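Putative glucarate dehydratase (Pseudomonas fluorescens, PDB 4IT1) probably catalyses the magnesium-dependent dehydration of D-glucarate to 5-dehydro-4-deoxy-D-glucarate in sugar-acid breakdown. Local coordinates at residues 158-171 against 358-371. Sequence-based numbering, arbitrary orientation. Where two conformers were deposited one is given.
Sequences GAVRDEVPFSAYLF and AAAVPNLDYACDTH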
ATOM      1  N   GLY A 158      11.989   1.347   6.199  1.00 60.96           N
ATOM      2  CA  GLY A 158      13.400   0.959   6.289  1.00 49.41           C
ATOM      3  C   GLY A 158      13.972   0.299   5.050  1.00 55.03           C
ATOM      4  O   GLY A 158      13.236  -0.282   4.256  1.00 63.36           O
ATOM      5  N   ALA A 159      15.294   0.371   4.900  1.00 54.46           N
ATOM      6  CA  ALA A 159      15.983  -0.129   3.707  1.00 57.15           C
ATOM      7  C   ALA A 159      16.187  -1.643   3.705  1.00 69.10           C
ATOM      8  O   ALA A 159      16.850  -2.188   4.587  1.00 71.25           O
ATOM      9  CB  ALA A 159      17.317   0.589   3.522  1.00 58.80           C
ATOM     10  N   VAL A 160      15.611  -2.309   2.704  1.00 67.21           N
ATOM     11  CA  VAL A 160      15.814  -3.742   2.483  1.00 57.53           C
ATOM     12  C   VAL A 160      17.213  -3.987   1.904  1.00 61.83           C
ATOM     13  O   VAL A 160      17.871  -4.980   2.230  1.00 68.88           O
ATOM     14  CB  VAL A 160      14.710  -4.345   1.573  1.00 55.94           C
ATOM     15  CG1 VAL A 160      15.030  -5.781   1.167  1.00 57.31           C
ATOM     16  CG2 VAL A 160      13.360  -4.295   2.274  1.00 53.83           C
ATOM     17  N   ARG A 161      17.650  -3.076   1.039  1.00 61.31           N
ATOM     18  CA  ARG A 161      18.997  -3.085   0.472  1.00 60.44           C
ATOM     19  C   ARG A 161      19.598  -1.681   0.633  1.00 69.36           C
ATOM     20  O   ARG A 161      18.857  -0.702   0.790  1.00 73.03           O
ATOM     21  CB  ARG A 161      18.969  -3.523  -1.000  1.00 61.14           C
ATOM     22  CG  ARG A 161      17.991  -2.727  -1.867  1.00 67.02           C
ATOM     23  CD  ARG A 161      17.688  -3.387  -3.211  1.00 58.59           C
ATOM     24  NE  ARG A 161      16.899  -4.622  -3.095  1.00 55.27           N
ATOM     25  CZ  ARG A 161      15.607  -4.678  -2.775  1.00 55.07           C
ATOM     26  NH1 ARG A 161      14.916  -3.571  -2.510  1.00 57.49           N
ATOM     27  NH2 ARG A 161      14.997  -5.853  -2.704  1.00 50.36           N
ATOM     28  N   ASP A 162      20.930  -1.597   0.633  1.00 70.92           N
ATOM     29  CA  ASP A 162      21.649  -0.325   0.747  0.50 72.50           C
ATOM     30  C   ASP A 162      22.188   0.121  -0.611  1.00 70.46           C
ATOM     31  O   ASP A 162      22.768   1.206  -0.747  1.00 71.21           O
ATOM     32  CB  ASP A 162      22.783  -0.422   1.783  0.50 70.20           C
ATOM     33  CG  ASP A 162      23.714  -1.605   1.540  0.50 66.25           C
ATOM     34  OD1 ASP A 162      24.025  -1.906   0.369  0.50 61.28           O
ATOM     35  OD2 ASP A 162      24.146  -2.232   2.532  0.50 72.39           O
ATOM     36  N   GLU A 163      22.003  -0.738  -1.609  1.00 69.69           N
ATOM     37  CA  GLU A 163      22.421  -0.473  -2.975  1.00 65.53           C
ATOM     38  C   GLU A 163      21.321  -0.913  -3.939  1.00 66.40           C
ATOM     39  O   GLU A 163      20.774  -2.012  -3.805  1.00 60.66           O
ATOM     40  CB  GLU A 163      23.713  -1.214  -3.288  1.00 68.85           C
ATOM     41  CG  GLU A 163      24.936  -0.629  -2.607  1.00 88.68           C
ATOM     42  CD  GLU A 163      26.234  -1.149  -3.191  1.00100.60           C
ATOM     43  OE1 GLU A 163      26.189  -2.080  -4.025  1.00100.40           O
ATOM     44  OE2 GLU A 163      27.301  -0.622  -2.816  1.00102.70           O
ATOM     45  N   VAL A 164      21.004  -0.051  -4.904  1.00 64.92           N
ATOM     46  CA  VAL A 164      19.954  -0.319  -5.891  1.00 57.82           C
ATOM     47  C   VAL A 164      20.569  -0.486  -7.276  1.00 55.48           C
ATOM     48  O   VAL A 164      21.162   0.456  -7.805  1.00 53.75           O
ATOM     49  CB  VAL A 164      18.895   0.806  -5.923  1.00 59.79           C
ATOM     50  CG1 VAL A 164      17.846   0.522  -6.990  1.00 68.13           C
ATOM     51  CG2 VAL A 164      18.233   0.962  -4.558  1.00 64.76           C
ATOM     52  N   PRO A 165      20.439  -1.690  -7.867  1.00 51.01           N
ATOM     53  CA  PRO A 165      21.050  -1.941  -9.180  1.00 52.31           C
ATOM     54  C   PRO A 165      20.320  -1.213 -10.320  1.00 62.03           C
ATOM     55  O   PRO A 165      19.133  -0.897 -10.197  1.00 57.30           O
ATOM     56  CB  PRO A 165      20.943  -3.464  -9.343  1.00 56.22           C
ATOM     57  CG  PRO A 165      19.793  -3.868  -8.475  1.00 58.24           C
ATOM     58  CD  PRO A 165      19.687  -2.855  -7.363  1.00 52.06           C
ATOM     59  N   PHE A 166      21.047  -0.935 -11.400  1.00 60.32           N
ATOM     60  CA  PHE A 166      20.503  -0.255 -12.569  1.00 56.59           C
ATOM     61  C   PHE A 166      21.117  -0.840 -13.814  1.00 57.30           C
ATOM     62  O   PHE A 166      22.196  -1.429 -13.759  1.00 68.59           O
ATOM     63  CB  PHE A 166      20.811   1.239 -12.528  1.00 51.56           C
ATOM     64  CG  PHE A 166      19.868   2.031 -11.676  1.00 54.73           C
ATOM     65  CD1 PHE A 166      18.707   2.571 -12.220  1.00 55.51           C
ATOM     66  CD2 PHE A 166      20.144   2.253 -10.331  1.00 50.54           C
ATOM     67  CE1 PHE A 166      17.840   3.318 -11.437  1.00 47.14           C
ATOM     68  CE2 PHE A 166      19.277   2.996  -9.541  1.00 49.41           C
ATOM     69  CZ  PHE A 166      18.121   3.528 -10.096  1.00 54.96           C
ATOM     70  N   SER A 167      20.434  -0.672 -14.940  1.00 55.55           N
ATOM     71  CA  SER A 167      20.970  -1.139 -16.209  1.00 52.94           C
ATOM     72  C   SER A 167      21.553   0.019 -16.999  1.00 50.53           C
ATOM     73  O   SER A 167      21.381   1.195 -16.643  1.00 50.03           O
ATOM     74  CB  SER A 167      19.901  -1.877 -17.027  1.00 56.29           C
ATOM     75  OG  SER A 167      18.751  -1.075 -17.215  1.00 70.84           O
ATOM     76  N   ALA A 168      22.273  -0.327 -18.056  1.00 52.73           N
ATOM     77  CA  ALA A 168      22.726   0.655 -19.020  1.00 63.21           C
ATOM     78  C   ALA A 168      21.613   0.807 -20.047  1.00 62.16           C
ATOM     79  O   ALA A 168      21.257  -0.173 -20.717  1.00 55.33           O
ATOM     80  CB  ALA A 168      24.006   0.178 -19.688  1.00 50.48           C
ATOM     81  N   TYR A 169      21.047   2.011 -20.147  1.00 64.37           N
ATOM     82  CA  TYR A 169      19.990   2.285 -21.132  1.00 53.23           C
ATOM     83  C   TYR A 169      20.582   2.770 -22.459  1.00 52.89           C
ATOM     84  O   TYR A 169      20.963   3.934 -22.592  1.00 52.19           O
ATOM     85  CB  TYR A 169      18.948   3.280 -20.590  1.00 47.86           C
ATOM     86  CG  TYR A 169      17.505   2.897 -20.948  1.00 55.04           C
ATOM     87  CD1 TYR A 169      17.172   2.436 -22.232  1.00 48.05           C
ATOM     88  CD2 TYR A 169      16.481   2.983 -19.998  1.00 53.54           C
ATOM     89  CE1 TYR A 169      15.876   2.067 -22.550  1.00 56.77           C
ATOM     90  CE2 TYR A 169      15.174   2.620 -20.317  1.00 66.28           C
ATOM     91  CZ  TYR A 169      14.880   2.166 -21.595  1.00 64.75           C
ATOM     92  OH  TYR A 169      13.592   1.804 -21.927  1.00 74.46           O
ATOM     93  N   LEU A 170      20.655   1.857 -23.429  1.00 49.49           N
ATOM     94  CA  LEU A 170      21.235   2.122 -24.739  1.00 49.80           C
ATOM     95  C   LEU A 170      20.225   2.641 -25.765  1.00 66.72           C
ATOM     96  O   LEU A 170      19.089   2.151 -25.844  1.00 59.87           O
ATOM     97  CB  LEU A 170      21.850   0.846 -25.313  1.00 61.93           C
ATOM     98  CG  LEU A 170      22.881   0.028 -24.540  1.00 63.17           C
ATOM     99  CD1 LEU A 170      23.453  -1.035 -25.472  1.00 54.65           C
ATOM    100  CD2 LEU A 170      23.976   0.919 -23.978  1.00 49.12           C
ATOM    101  N   PHE A 171      20.679   3.591 -26.582  1.00 57.22           N
ATOM    102  CA  PHE A 171      19.877   4.202 -27.636  1.00 59.98           C
ATOM    103  C   PHE A 171      20.628   4.193 -28.951  1.00 58.70           C
ATOM    104  O   PHE A 171      21.851   4.337 -28.974  1.00 63.89           O
ATOM    105  CB  PHE A 171      19.597   5.664 -27.305  1.00 53.10           C
ATOM    106  CG  PHE A 171      18.583   5.861 -26.229  1.00 57.89           C
ATOM    107  CD1 PHE A 171      18.951   5.817 -24.889  1.00 56.70           C
ATOM    108  CD2 PHE A 171      17.254   6.123 -26.552  1.00 58.95           C
ATOM    109  CE1 PHE A 171      18.013   6.016 -23.887  1.00 58.17           C
ATOM    110  CE2 PHE A 171      16.310   6.325 -25.555  1.00 63.78           C
ATOM    111  CZ  PHE A 171      16.688   6.269 -24.219  1.00 69.56           C
ATOM    112  N   ALA A 358      12.671   2.190  -4.205  1.00 45.71           N
ATOM    113  CA  ALA A 358      13.249   0.940  -4.675  1.00 50.92           C
ATOM    114  C   ALA A 358      13.945   0.169  -3.544  1.00 59.76           C
ATOM    115  O   ALA A 358      14.016  -1.064  -3.573  1.00 57.03           O
ATOM    116  CB  ALA A 358      14.225   1.216  -5.806  1.00 42.19           C
ATOM    117  N   ALA A 359      14.445   0.910  -2.552  1.00 57.36           N
ATOM    118  CA  ALA A 359      15.217   0.343  -1.453  1.00 60.87           C
ATOM    119  C   ALA A 359      14.318  -0.199  -0.358  1.00 59.70           C
ATOM    120  O   ALA A 359      14.717  -1.096   0.381  1.00 55.88           O
ATOM    121  CB  ALA A 359      16.184   1.377  -0.886  1.00 63.91           C
ATOM    122  N   ALA A 360      13.107   0.346  -0.255  1.00 52.16           N
ATOM    123  CA  ALA A 360      12.161  -0.102   0.768  1.00 49.09           C
ATOM    124  C   ALA A 360      11.265  -1.262   0.330  1.00 53.92           C
ATOM    125  O   ALA A 360      10.473  -1.771   1.137  1.00 53.78           O
ATOM    126  CB  ALA A 360      11.321   1.061   1.276  1.00 47.29           C
ATOM    127  N   VAL A 361      11.375  -1.679  -0.931  1.00 51.20           N
ATOM    128  CA  VAL A 361      10.500  -2.747  -1.421  1.00 57.18           C
ATOM    129  C   VAL A 361      11.201  -4.102  -1.430  1.00 56.16           C
ATOM    130  O   VAL A 361      12.278  -4.251  -2.026  1.00 52.52           O
ATOM    131  CB  VAL A 361       9.773  -2.423  -2.766  1.00 57.12           C
ATOM    132  CG1 VAL A 361       8.978  -1.123  -2.646  1.00 52.39           C
ATOM    133  CG2 VAL A 361      10.731  -2.369  -3.945  1.00 52.37           C
ATOM    134  N   PRO A 362      10.592  -5.088  -0.747  1.00 54.55           N
ATOM    135  CA  PRO A 362      11.168  -6.421  -0.601  1.00 52.47           C
ATOM    136  C   PRO A 362      11.271  -7.092  -1.951  1.00 56.38           C
ATOM    137  O   PRO A 362      12.291  -7.713  -2.257  1.00 55.59           O
ATOM    138  CB  PRO A 362      10.143  -7.158   0.271  1.00 57.31           C
ATOM    139  CG  PRO A 362       9.353  -6.087   0.943  1.00 56.45           C
ATOM    140  CD  PRO A 362       9.296  -4.971  -0.056  1.00 55.94           C
ATOM    141  N   ASN A 363      10.223  -6.939  -2.760  1.00 58.31           N
ATOM    142  CA  ASN A 363      10.142  -7.609  -4.052  1.00 49.48           C
ATOM    143  C   ASN A 363      10.627  -6.764  -5.235  1.00 50.54           C
ATOM    144  O   ASN A 363       9.863  -6.425  -6.130  1.00 63.45           O
ATOM    145  CB  ASN A 363       8.739  -8.197  -4.282  1.00 51.84           C
ATOM    146  CG  ASN A 363       7.649  -7.139  -4.348  1.00 53.31           C
ATOM    147  OD1 ASN A 363       7.610  -6.202  -3.546  1.00 49.70           O
ATOM    148  ND2 ASN A 363       6.745  -7.295  -5.314  1.00 48.48           N
ATOM    149  N   LEU A 364      11.913  -6.427  -5.217  1.00 55.76           N
ATOM    150  CA  LEU A 364      12.581  -5.804  -6.355  1.00 52.56           C
ATOM    151  C   LEU A 364      13.211  -6.893  -7.224  1.00 57.12           C
ATOM    152  O   LEU A 364      14.244  -7.462  -6.874  1.00 60.92           O
ATOM    153  CB  LEU A 364      13.640  -4.800  -5.879  1.00 54.46           C
ATOM    154  CG  LEU A 364      14.368  -3.962  -6.938  1.00 56.13           C
ATOM    155  CD1 LEU A 364      13.376  -3.219  -7.821  1.00 58.65           C
ATOM    156  CD2 LEU A 364      15.337  -2.978  -6.293  1.00 55.16           C
ATOM    157  N   ASP A 365      12.590  -7.160  -8.368  1.00 56.62           N
ATOM    158  CA  ASP A 365      12.883  -8.363  -9.143  1.00 56.66           C
ATOM    159  C   ASP A 365      13.944  -8.206 -10.224  1.00 59.45           C
ATOM    160  O   ASP A 365      14.531  -9.198 -10.663  1.00 65.89           O
ATOM    161  CB  ASP A 365      11.591  -8.919  -9.741  1.00 50.18           C
ATOM    162  CG  ASP A 365      10.603  -9.333  -8.679  1.00 60.02           C
ATOM    163  OD1 ASP A 365      10.935 -10.248  -7.896  1.00 61.87           O
ATOM    164  OD2 ASP A 365       9.503  -8.742  -8.614  1.00 49.01           O
ATOM    165  N   TYR A 366      14.178  -6.972 -10.660  1.00 55.71           N
ATOM    166  CA  TYR A 366      15.147  -6.696 -11.723  1.00 49.07           C
ATOM    167  C   TYR A 366      15.818  -5.357 -11.467  1.00 50.89           C
ATOM    168  O   TYR A 366      15.323  -4.551 -10.681  1.00 53.28           O
ATOM    169  CB  TYR A 366      14.474  -6.666 -13.100  1.00 44.21           C
ATOM    170  CG  TYR A 366      13.727  -7.922 -13.485  1.00 48.03           C
ATOM    171  CD1 TYR A 366      12.386  -8.105 -13.119  1.00 45.44           C
ATOM    172  CD2 TYR A 366      14.348  -8.919 -14.231  1.00 47.61           C
ATOM    173  CE1 TYR A 366      11.695  -9.255 -13.476  1.00 49.02           C
ATOM    174  CE2 TYR A 366      13.665 -10.076 -14.591  1.00 55.99           C
ATOM    175  CZ  TYR A 366      12.340 -10.237 -14.214  1.00 49.78           C
ATOM    176  OH  TYR A 366      11.668 -11.380 -14.574  1.00 49.86           O
ATOM    177  N   ALA A 367      16.947  -5.131 -12.135  1.00 55.35           N
ATOM    178  CA  ALA A 367      17.636  -3.845 -12.096  1.00 57.63           C
ATOM    179  C   ALA A 367      16.729  -2.751 -12.649  1.00 58.57           C
ATOM    180  O   ALA A 367      15.967  -2.974 -13.594  1.00 61.55           O
ATOM    181  CB  ALA A 367      18.933  -3.912 -12.892  1.00 56.54           C
ATOM    182  N   CYS A 368      16.824  -1.572 -12.050  1.00 58.68           N
ATOM    183  CA  CYS A 368      15.981  -0.446 -12.409  1.00 57.11           C
ATOM    184  C   CYS A 368      16.450   0.272 -13.675  1.00 62.82           C
ATOM    185  O   CYS A 368      17.520  -0.041 -14.217  1.00 57.63           O
ATOM    186  CB  CYS A 368      15.893   0.517 -11.238  1.00 49.13           C
ATOM    187  SG  CYS A 368      15.138  -0.227  -9.783  1.00 57.59           S
ATOM    188  N   ASP A 369      15.631   1.219 -14.145  1.00 58.28           N
ATOM    189  CA  ASP A 369      15.891   1.946 -15.396  1.00 57.79           C
ATOM    190  C   ASP A 369      16.223   3.402 -15.127  1.00 48.05           C
ATOM    191  O   ASP A 369      15.560   4.056 -14.312  1.00 46.50           O
ATOM    192  CB  ASP A 369      14.686   1.880 -16.340  1.00 57.73           C
ATOM    193  CG  ASP A 369      14.636   0.602 -17.149  1.00 67.06           C
ATOM    194  OD1 ASP A 369      15.667   0.219 -17.744  1.00 68.04           O
ATOM    195  OD2 ASP A 369      13.545  -0.006 -17.216  1.00 70.29           O
ATOM    196  N   THR A 370      17.244   3.905 -15.822  1.00 52.21           N
ATOM    197  CA  THR A 370      17.665   5.300 -15.671  1.00 50.57           C
ATOM    198  C   THR A 370      18.250   5.883 -16.959  1.00 51.15           C
ATOM    199  O   THR A 370      18.787   5.157 -17.808  1.00 50.28           O
ATOM    200  CB  THR A 370      18.646   5.483 -14.488  1.00 54.26           C
ATOM    201  OG1 THR A 370      18.696   6.867 -14.114  1.00 53.61           O
ATOM    202  CG2 THR A 370      20.059   4.988 -14.842  1.00 55.49           C
ATOM    203  N   HIS A 371      18.124   7.201 -17.097  1.00 55.43           N
ATOM    204  CA  HIS A 371      18.634   7.922 -18.263  1.00 69.29           C
ATOM    205  C   HIS A 371      19.964   8.610 -17.938  1.00 64.26           C
ATOM    206  O   HIS A 371      20.647   9.112 -18.830  1.00 64.43           O
ATOM    207  CB  HIS A 371      17.603   8.960 -18.730  1.00 76.79           C
ATOM    208  CG  HIS A 371      16.641   8.447 -19.758  1.00 86.10           C
ATOM    209  ND1 HIS A 371      15.926   7.281 -19.599  1.00 85.02           N
ATOM    210  CD2 HIS A 371      16.262   8.958 -20.954  1.00 96.51           C
ATOM    211  CE1 HIS A 371      15.159   7.086 -20.657  1.00 80.12           C
ATOM    212  NE2 HIS A 371      15.343   8.091 -21.494  1.00 94.84           N
TER
HETATM  213  O   HOH W   1      16.266  -2.334 -16.902  1.00 48.67           O
HETATM  214  O   HOH W   2      21.424   3.689 -18.090  1.00 56.68           O
HETATM  215  O   HOH W   3      18.655   1.993 -16.959  1.00 70.01           O
HETATM  216  O   HOH W   4      12.283   0.690 -19.810  1.00 52.54           O
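The backbone hydrogen bonds C368 N to P165 O (3.0 Å) and S167 N to C368 O (3.1 Å) flank F166, the signature of a parallel bridge. Beyond it, one water links T370 N (2.6 Å) to S167 O (2.9 Å), another Y169 N to T370 O (3.0 Å).

At the other end, R161 NH1 bonds V361 O in the guanidinium plane (2.8 Å, 162° at the hydrogen), while NH2 bonds weakly to V361 O and P362 O. A bend at chi3 (69°) turns the group over the chain leaving helix 348-360, where V160 CG1 and L364 CB cover opposite faces. With an alanine in its place, the V361 carbonyl would probably lose its NH1 donor and L364 CB the flat group against it.

Between, C368 CB sits over the F166 ring, 3.9 Å from its centroid, and V164 CG1 meets A358 CB. H371 points its edge at the Y169 face (planes 61° apart) and F171 its edge at the H371 face.

D369 is salt-bridged to K213, and Y169 OH bonds K215, the predicted proton acceptor. The bridge sets the extended chain around C368 beside strand 163-170, the first barrel strand, where the last would lie, consistent with closure of an enolase-superfamily (beta/alpha)7beta barrel.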